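Long-range contact in putative glucoamylase (Bacteroides caccae ATCC 43185, PDB 4QT9), which probably hydrolyses glycosidic bonds as a glucoamylase-like enzyme built on an alpha/alpha toroid: residues A[82-96]-A[151-165]. Residues are numbered along the deposited sequence; the frame is centred on the assembly and turned at random. Where two conformers were deposited one is given.
Sequences DRGYVTREEGLARME and YYANGNDKEKAIAQR
L92 pushes as a knob into a hole formed by Y152, K158, E159 and I162. Its CD1 does most of the touching, 3.6 Å from I162 CG1 and 3.9 Å from Y152 CE2, while CD2 rests on the K158 chain. Selenomethionine M95 packs on the same tyrosine, bringing CG to 3.7 Å from Y152 CE2.

At the start of the two helices, R88 reaches over with its chain extended and CG trans to the backbone nitrogen (chi1 179°), gripping E159 side-on. R88 NE meets E159 OE2 at 2.8 Å and R88 NH2 meets E159 OE1 at 2.7 Å, both nearly straight, with the guanidinium and carboxylate planes 24° apart. OE1 also accepts from N156 N on its anti side, and N156 OD1 takes E159 N in return, so the capping box of helix 157-172 fixes the carboxylate that R88 holds. Two waters tie R88 O to this side: one reaches Y152 OH, the other donates to E159 OE2. A turn or two further along, E96 in the conformer given forms a salt bridge with R165, its exact geometry doubtful; the R165 guanidinium also forms one with E103.

Segments 88-96 and 157-165 run roughly parallel, N-to-C directions 25° apart, their short axes 10.8 Å apart at closest approach. They lie towards the outside of the toroid, following helices 67-83 and 135-152 respectively. M95 and Y151 both touch L78 of helix 67-83, and Y151 also packs on L413 of helix 409-415.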
loop_
_atom_site.group_PDB
_atom_site.type_symbol
_atom_site.label_atom_id
_atom_site.label_comp_id
_atom_site.label_asym_id
_atom_site.label_seq_id
_atom_site.Cartn_x
_atom_site.Cartn_y
_atom_site.Cartn_z
ATOM N N ASP A 82 -15.723 -9.429 -6.784
ATOM C CA ASP A 82 -16.878 -9.346 -5.891
ATOM C C ASP A 82 -17.996 -8.476 -6.458
ATOM O O ASP A 82 -19.166 -8.812 -6.282
ATOM C CB ASP A 82 -16.472 -8.834 -4.495
ATOM C CG ASP A 82 -17.514 -9.158 -3.433
ATOM O OD1 ASP A 82 -17.743 -10.359 -3.171
ATOM O OD2 ASP A 82 -18.121 -8.214 -2.888
ATOM N N ARG A 83 -17.646 -7.392 -7.164
ATOM C CA ARG A 83 -18.632 -6.490 -7.766
ATOM C C ARG A 83 -19.150 -7.005 -9.112
ATOM O O ARG A 83 -20.176 -6.523 -9.594
ATOM C CB ARG A 83 -18.053 -5.087 -7.927
ATOM C CG ARG A 83 -17.881 -4.412 -6.581
ATOM C CD ARG A 83 -17.913 -2.909 -6.657
ATOM N NE ARG A 83 -17.871 -2.376 -5.300
ATOM C CZ ARG A 83 -18.919 -1.883 -4.652
ATOM N NH1 ARG A 83 -20.093 -1.765 -5.263
ATOM N NH2 ARG A 83 -18.794 -1.466 -3.398
ATOM N N GLY A 84 -18.457 -7.971 -9.704
ATOM C CA GLY A 84 -18.860 -8.513 -10.998
ATOM C C GLY A 84 -18.312 -7.754 -12.196
ATOM O O GLY A 84 -18.925 -7.767 -13.270
ATOM N N TYR A 85 -17.142 -7.105 -12.029
ATOM C CA TYR A 85 -16.423 -6.426 -13.110
ATOM C C TYR A 85 -15.935 -7.499 -14.120
ATOM O O TYR A 85 -15.944 -7.291 -15.324
ATOM C CB TYR A 85 -15.236 -5.625 -12.541
ATOM C CG TYR A 85 -15.561 -4.404 -11.695
ATOM C CD1 TYR A 85 -16.868 -3.943 -11.566
ATOM C CD2 TYR A 85 -14.550 -3.664 -11.094
ATOM C CE1 TYR A 85 -17.165 -2.819 -10.793
ATOM C CE2 TYR A 85 -14.833 -2.536 -10.322
ATOM C CZ TYR A 85 -16.143 -2.107 -10.183
ATOM O OH TYR A 85 -16.418 -0.950 -9.477
ATOM N N VAL A 86 -15.521 -8.650 -13.596
ATOM C CA VAL A 86 -15.094 -9.839 -14.337
ATOM C C VAL A 86 -15.888 -11.021 -13.787
ATOM O O VAL A 86 -16.394 -10.942 -12.663
ATOM C CB VAL A 86 -13.557 -10.067 -14.278
ATOM C CG1 VAL A 86 -12.822 -8.954 -15.010
ATOM C CG2 VAL A 86 -13.052 -10.180 -12.847
ATOM N N THR A 87 -16.003 -12.111 -14.550
ATOM C CA THR A 87 -16.715 -13.304 -14.065
ATOM C C THR A 87 -15.886 -14.045 -12.992
ATOM O O THR A 87 -14.678 -13.814 -12.869
ATOM C CB THR A 87 -17.061 -14.233 -15.233
ATOM O OG1 THR A 87 -15.849 -14.784 -15.742
ATOM C CG2 THR A 87 -17.838 -13.513 -16.352
ATOM N N ARG A 88 -16.540 -14.907 -12.212
ATOM C CA ARG A 88 -15.912 -15.748 -11.186
ATOM C C ARG A 88 -14.773 -16.586 -11.810
ATOM O O ARG A 88 -13.708 -16.722 -11.205
ATOM C CB ARG A 88 -16.990 -16.688 -10.569
ATOM C CG ARG A 88 -16.498 -17.656 -9.501
ATOM C CD ARG A 88 -17.600 -18.574 -9.004
ATOM N NE ARG A 88 -17.215 -19.287 -7.780
ATOM C CZ ARG A 88 -18.058 -19.946 -6.988
ATOM N NH1 ARG A 88 -19.355 -19.987 -7.273
ATOM N NH2 ARG A 88 -17.616 -20.555 -5.898
ATOM N N GLU A 89 -15.021 -17.147 -13.025
ATOM C CA GLU A 89 -14.093 -17.989 -13.798
ATOM C C GLU A 89 -12.881 -17.179 -14.268
ATOM O O GLU A 89 -11.752 -17.660 -14.131
ATOM C CB GLU A 89 -14.800 -18.650 -15.012
ATOM C CG GLU A 89 -15.976 -19.552 -14.655
ATOM C CD GLU A 89 -17.240 -18.911 -14.096
ATOM O OE1 GLU A 89 -17.605 -17.784 -14.519
ATOM O OE2 GLU A 89 -17.872 -19.554 -13.226
ATOM N N GLU A 90 -13.107 -15.950 -14.788
ATOM C CA GLU A 90 -12.031 -15.043 -15.214
ATOM C C GLU A 90 -11.127 -14.619 -14.042
ATOM O O GLU A 90 -9.898 -14.577 -14.196
ATOM C CB GLU A 90 -12.595 -13.786 -15.877
ATOM C CG GLU A 90 -13.091 -14.013 -17.289
ATOM C CD GLU A 90 -13.881 -12.863 -17.886
ATOM O OE1 GLU A 90 -14.601 -12.159 -17.137
ATOM O OE2 GLU A 90 -13.804 -12.693 -19.123
ATOM N N GLY A 91 -11.738 -14.287 -12.907
ATOM C CA GLY A 91 -11.004 -13.887 -11.719
ATOM C C GLY A 91 -10.131 -15.001 -11.168
ATOM O O GLY A 91 -9.000 -14.755 -10.742
ATOM N N LEU A 92 -10.642 -16.234 -11.188
ATOM C CA LEU A 92 -9.897 -17.419 -10.728
ATOM C C LEU A 92 -8.756 -17.707 -11.701
ATOM O O LEU A 92 -7.665 -18.057 -11.256
ATOM C CB LEU A 92 -10.825 -18.641 -10.591
ATOM C CG LEU A 92 -10.198 -19.958 -10.090
ATOM C CD1 LEU A 92 -9.760 -19.836 -8.643
ATOM C CD2 LEU A 92 -11.163 -21.117 -10.265
ATOM N N ALA A 93 -8.990 -17.526 -13.022
ATOM C CA ALA A 93 -7.921 -17.720 -14.003
ATOM C C ALA A 93 -6.772 -16.706 -13.729
ATOM O O ALA A 93 -5.606 -17.099 -13.771
ATOM C CB ALA A 93 -8.456 -17.589 -15.425
ATOM N N ARG A 94 -7.100 -15.430 -13.356
ATOM C CA ARG A 94 -6.066 -14.446 -13.048
ATOM C C ARG A 94 -5.311 -14.794 -11.754
ATOM O O ARG A 94 -4.079 -14.718 -11.751
ATOM C CB ARG A 94 -6.628 -13.012 -12.979
ATOM C CG ARG A 94 -5.626 -11.925 -12.503
ATOM C CD ARG A 94 -4.418 -11.747 -13.419
ATOM N NE ARG A 94 -4.855 -11.256 -14.718
ATOM C CZ ARG A 94 -4.930 -9.973 -15.037
ATOM N NH1 ARG A 94 -4.518 -9.041 -14.180
ATOM N NH2 ARG A 94 -5.380 -9.609 -16.225
HETATM N N MSE A 95 -6.030 -15.173 -10.669
HETATM C CA MSE A 95 -5.406 -15.549 -9.389
HETATM C C MSE A 95 -4.453 -16.726 -9.586
HETATM O O MSE A 95 -3.355 -16.698 -9.033
HETATM C CB MSE A 95 -6.452 -15.886 -8.298
HETATM C CG MSE A 95 -7.290 -14.676 -7.853
HETATM SE SE MSE A 95 -6.266 -13.005 -7.499
HETATM C CE MSE A 95 -7.745 -11.907 -6.882
ATOM N N GLU A 96 -4.863 -17.731 -10.385
ATOM C CA GLU A 96 -4.051 -18.924 -10.679
ATOM C C GLU A 96 -2.746 -18.502 -11.373
ATOM O O GLU A 96 -1.668 -18.941 -10.971
ATOM C CB GLU A 96 -4.853 -19.930 -11.529
ATOM C CG GLU A 96 -4.019 -20.880 -12.381
ATOM C CD GLU A 96 -3.223 -21.949 -11.664
ATOM O OE1 GLU A 96 -3.795 -22.629 -10.785
ATOM O OE2 GLU A 96 -2.045 -22.155 -12.033
ATOM N N TYR A 151 -10.963 -15.164 0.862
ATOM C CA TYR A 151 -12.043 -15.090 -0.107
ATOM C C TYR A 151 -12.335 -16.468 -0.724
ATOM O O TYR A 151 -13.498 -16.809 -0.923
ATOM C CB TYR A 151 -11.671 -14.090 -1.213
ATOM C CG TYR A 151 -12.814 -13.699 -2.120
ATOM C CD1 TYR A 151 -13.798 -12.809 -1.691
ATOM C CD2 TYR A 151 -12.872 -14.153 -3.434
ATOM C CE1 TYR A 151 -14.824 -12.398 -2.542
ATOM C CE2 TYR A 151 -13.894 -13.745 -4.299
ATOM C CZ TYR A 151 -14.866 -12.863 -3.849
ATOM O OH TYR A 151 -15.897 -12.461 -4.675
ATOM N N TYR A 152 -11.282 -17.253 -1.017
ATOM C CA TYR A 152 -11.384 -18.568 -1.662
ATOM C C TYR A 152 -11.392 -19.778 -0.701
ATOM O O TYR A 152 -11.715 -20.890 -1.147
ATOM C CB TYR A 152 -10.232 -18.732 -2.658
ATOM C CG TYR A 152 -10.370 -17.944 -3.958
ATOM C CD1 TYR A 152 -11.622 -17.551 -4.434
ATOM C CD2 TYR A 152 -9.265 -17.697 -4.764
ATOM C CE1 TYR A 152 -11.763 -16.905 -5.661
ATOM C CE2 TYR A 152 -9.392 -17.043 -5.989
ATOM C CZ TYR A 152 -10.642 -16.635 -6.428
ATOM O OH TYR A 152 -10.755 -15.966 -7.626
ATOM N N ALA A 153 -11.075 -19.581 0.601
ATOM C CA ALA A 153 -10.980 -20.681 1.587
ATOM C C ALA A 153 -12.242 -21.526 1.698
ATOM O O ALA A 153 -12.137 -22.716 2.004
ATOM C CB ALA A 153 -10.616 -20.140 2.964
ATOM N N ASN A 154 -13.416 -20.938 1.463
ATOM C CA ASN A 154 -14.655 -21.705 1.567
ATOM C C ASN A 154 -15.390 -21.774 0.222
ATOM O O ASN A 154 -16.577 -22.103 0.204
ATOM C CB ASN A 154 -15.557 -21.128 2.658
ATOM C CG ASN A 154 -14.968 -21.251 4.046
ATOM O OD1 ASN A 154 -14.492 -20.272 4.638
ATOM N ND2 ASN A 154 -14.974 -22.458 4.596
ATOM N N GLY A 155 -14.671 -21.532 -0.880
ATOM C CA GLY A 155 -15.237 -21.579 -2.225
ATOM C C GLY A 155 -15.407 -22.983 -2.767
ATOM O O GLY A 155 -15.559 -23.939 -2.006
ATOM N N ASN A 156 -15.399 -23.129 -4.100
ATOM C CA ASN A 156 -15.511 -24.456 -4.697
ATOM C C ASN A 156 -14.136 -25.166 -4.590
ATOM O O ASN A 156 -13.172 -24.548 -4.125
ATOM C CB ASN A 156 -16.026 -24.351 -6.138
ATOM C CG ASN A 156 -15.144 -23.602 -7.096
ATOM O OD1 ASN A 156 -13.918 -23.543 -6.953
ATOM N ND2 ASN A 156 -15.743 -23.096 -8.149
ATOM N N ASP A 157 -14.035 -26.437 -5.023
ATOM C CA ASP A 157 -12.797 -27.218 -4.931
ATOM C C ASP A 157 -11.594 -26.556 -5.641
ATOM O O ASP A 157 -10.481 -26.616 -5.119
ATOM C CB ASP A 157 -13.017 -28.644 -5.461
ATOM C CG ASP A 157 -13.791 -29.549 -4.504
ATOM O OD1 ASP A 157 -14.230 -29.055 -3.428
ATOM O OD2 ASP A 157 -13.937 -30.761 -4.813
ATOM N N LYS A 158 -11.816 -25.911 -6.788
ATOM C CA LYS A 158 -10.748 -25.256 -7.550
ATOM C C LYS A 158 -10.258 -24.006 -6.831
ATOM O O LYS A 158 -9.058 -23.714 -6.853
ATOM C CB LYS A 158 -11.231 -24.911 -8.957
ATOM C CG LYS A 158 -11.717 -26.146 -9.716
ATOM C CD LYS A 158 -12.058 -25.841 -11.153
ATOM C CE LYS A 158 -13.321 -25.049 -11.336
ATOM N NZ LYS A 158 -13.466 -24.581 -12.740
ATOM N N GLU A 159 -11.187 -23.276 -6.191
ATOM C CA GLU A 159 -10.899 -22.084 -5.386
ATOM C C GLU A 159 -10.125 -22.472 -4.122
ATOM O O GLU A 159 -9.122 -21.822 -3.818
ATOM C CB GLU A 159 -12.194 -21.359 -5.028
ATOM C CG GLU A 159 -12.717 -20.517 -6.184
ATOM C CD GLU A 159 -14.172 -20.085 -6.125
ATOM O OE1 GLU A 159 -14.939 -20.631 -5.298
ATOM O OE2 GLU A 159 -14.552 -19.211 -6.936
ATOM N N LYS A 160 -10.569 -23.546 -3.409
ATOM C CA LYS A 160 -9.896 -24.060 -2.200
ATOM C C LYS A 160 -8.464 -24.533 -2.532
ATOM O O LYS A 160 -7.565 -24.326 -1.732
ATOM C CB LYS A 160 -10.682 -25.208 -1.546
ATOM C CG LYS A 160 -12.042 -24.831 -0.935
ATOM C CD LYS A 160 -12.521 -25.961 -0.004
ATOM C CE LYS A 160 -13.880 -26.571 -0.252
ATOM N NZ LYS A 160 -15.001 -25.659 0.098
ATOM N N ALA A 161 -8.245 -25.132 -3.720
ATOM C CA ALA A 161 -6.903 -25.547 -4.152
ATOM C C ALA A 161 -5.998 -24.315 -4.345
ATOM O O ALA A 161 -4.813 -24.355 -3.998
ATOM C CB ALA A 161 -6.988 -26.350 -5.448
ATOM N N ILE A 162 -6.574 -23.210 -4.850
ATOM C CA ILE A 162 -5.856 -21.948 -5.046
ATOM C C ILE A 162 -5.457 -21.407 -3.677
ATOM O O ILE A 162 -4.297 -21.027 -3.513
ATOM C CB ILE A 162 -6.687 -20.929 -5.893
ATOM C CG1 ILE A 162 -6.715 -21.330 -7.375
ATOM C CG2 ILE A 162 -6.199 -19.489 -5.741
ATOM C CD1 ILE A 162 -5.362 -21.410 -8.052
ATOM N N ALA A 163 -6.390 -21.442 -2.686
ATOM C CA ALA A 163 -6.140 -20.982 -1.317
ATOM C C ALA A 163 -4.991 -21.767 -0.677
ATOM O O ALA A 163 -4.095 -21.166 -0.082
ATOM C CB ALA A 163 -7.403 -21.104 -0.466
ATOM N N GLN A 164 -4.995 -23.108 -0.842
ATOM C CA GLN A 164 -3.972 -24.005 -0.298
ATOM C C GLN A 164 -2.573 -23.618 -0.838
ATOM O O GLN A 164 -1.606 -23.635 -0.088
ATOM C CB GLN A 164 -4.345 -25.456 -0.646
ATOM C CG GLN A 164 -3.485 -26.514 -0.018
ATOM C CD GLN A 164 -4.000 -27.910 -0.292
ATOM O OE1 GLN A 164 -3.335 -28.714 -0.950
ATOM N NE2 GLN A 164 -5.184 -28.237 0.227
ATOM N N ARG A 165 -2.484 -23.236 -2.137
ATOM C CA ARG A 165 -1.232 -22.821 -2.768
ATOM C C ARG A 165 -0.762 -21.479 -2.176
ATOM O O ARG A 165 0.439 -21.275 -1.961
ATOM C CB ARG A 165 -1.417 -22.746 -4.301
ATOM C CG ARG A 165 -1.403 -24.141 -4.918
ATOM C CD ARG A 165 -1.821 -24.093 -6.344
ATOM N NE ARG A 165 -0.821 -23.458 -7.202
ATOM C CZ ARG A 165 -1.068 -23.029 -8.435
ATOM N NH1 ARG A 165 -2.276 -23.160 -8.960
ATOM N NH2 ARG A 165 -0.100 -22.489 -9.160
HETATM O O HOH W 1 -13.335 -15.952 -8.597
HETATM O O HOH W 2 -13.743 -19.119 -9.277
#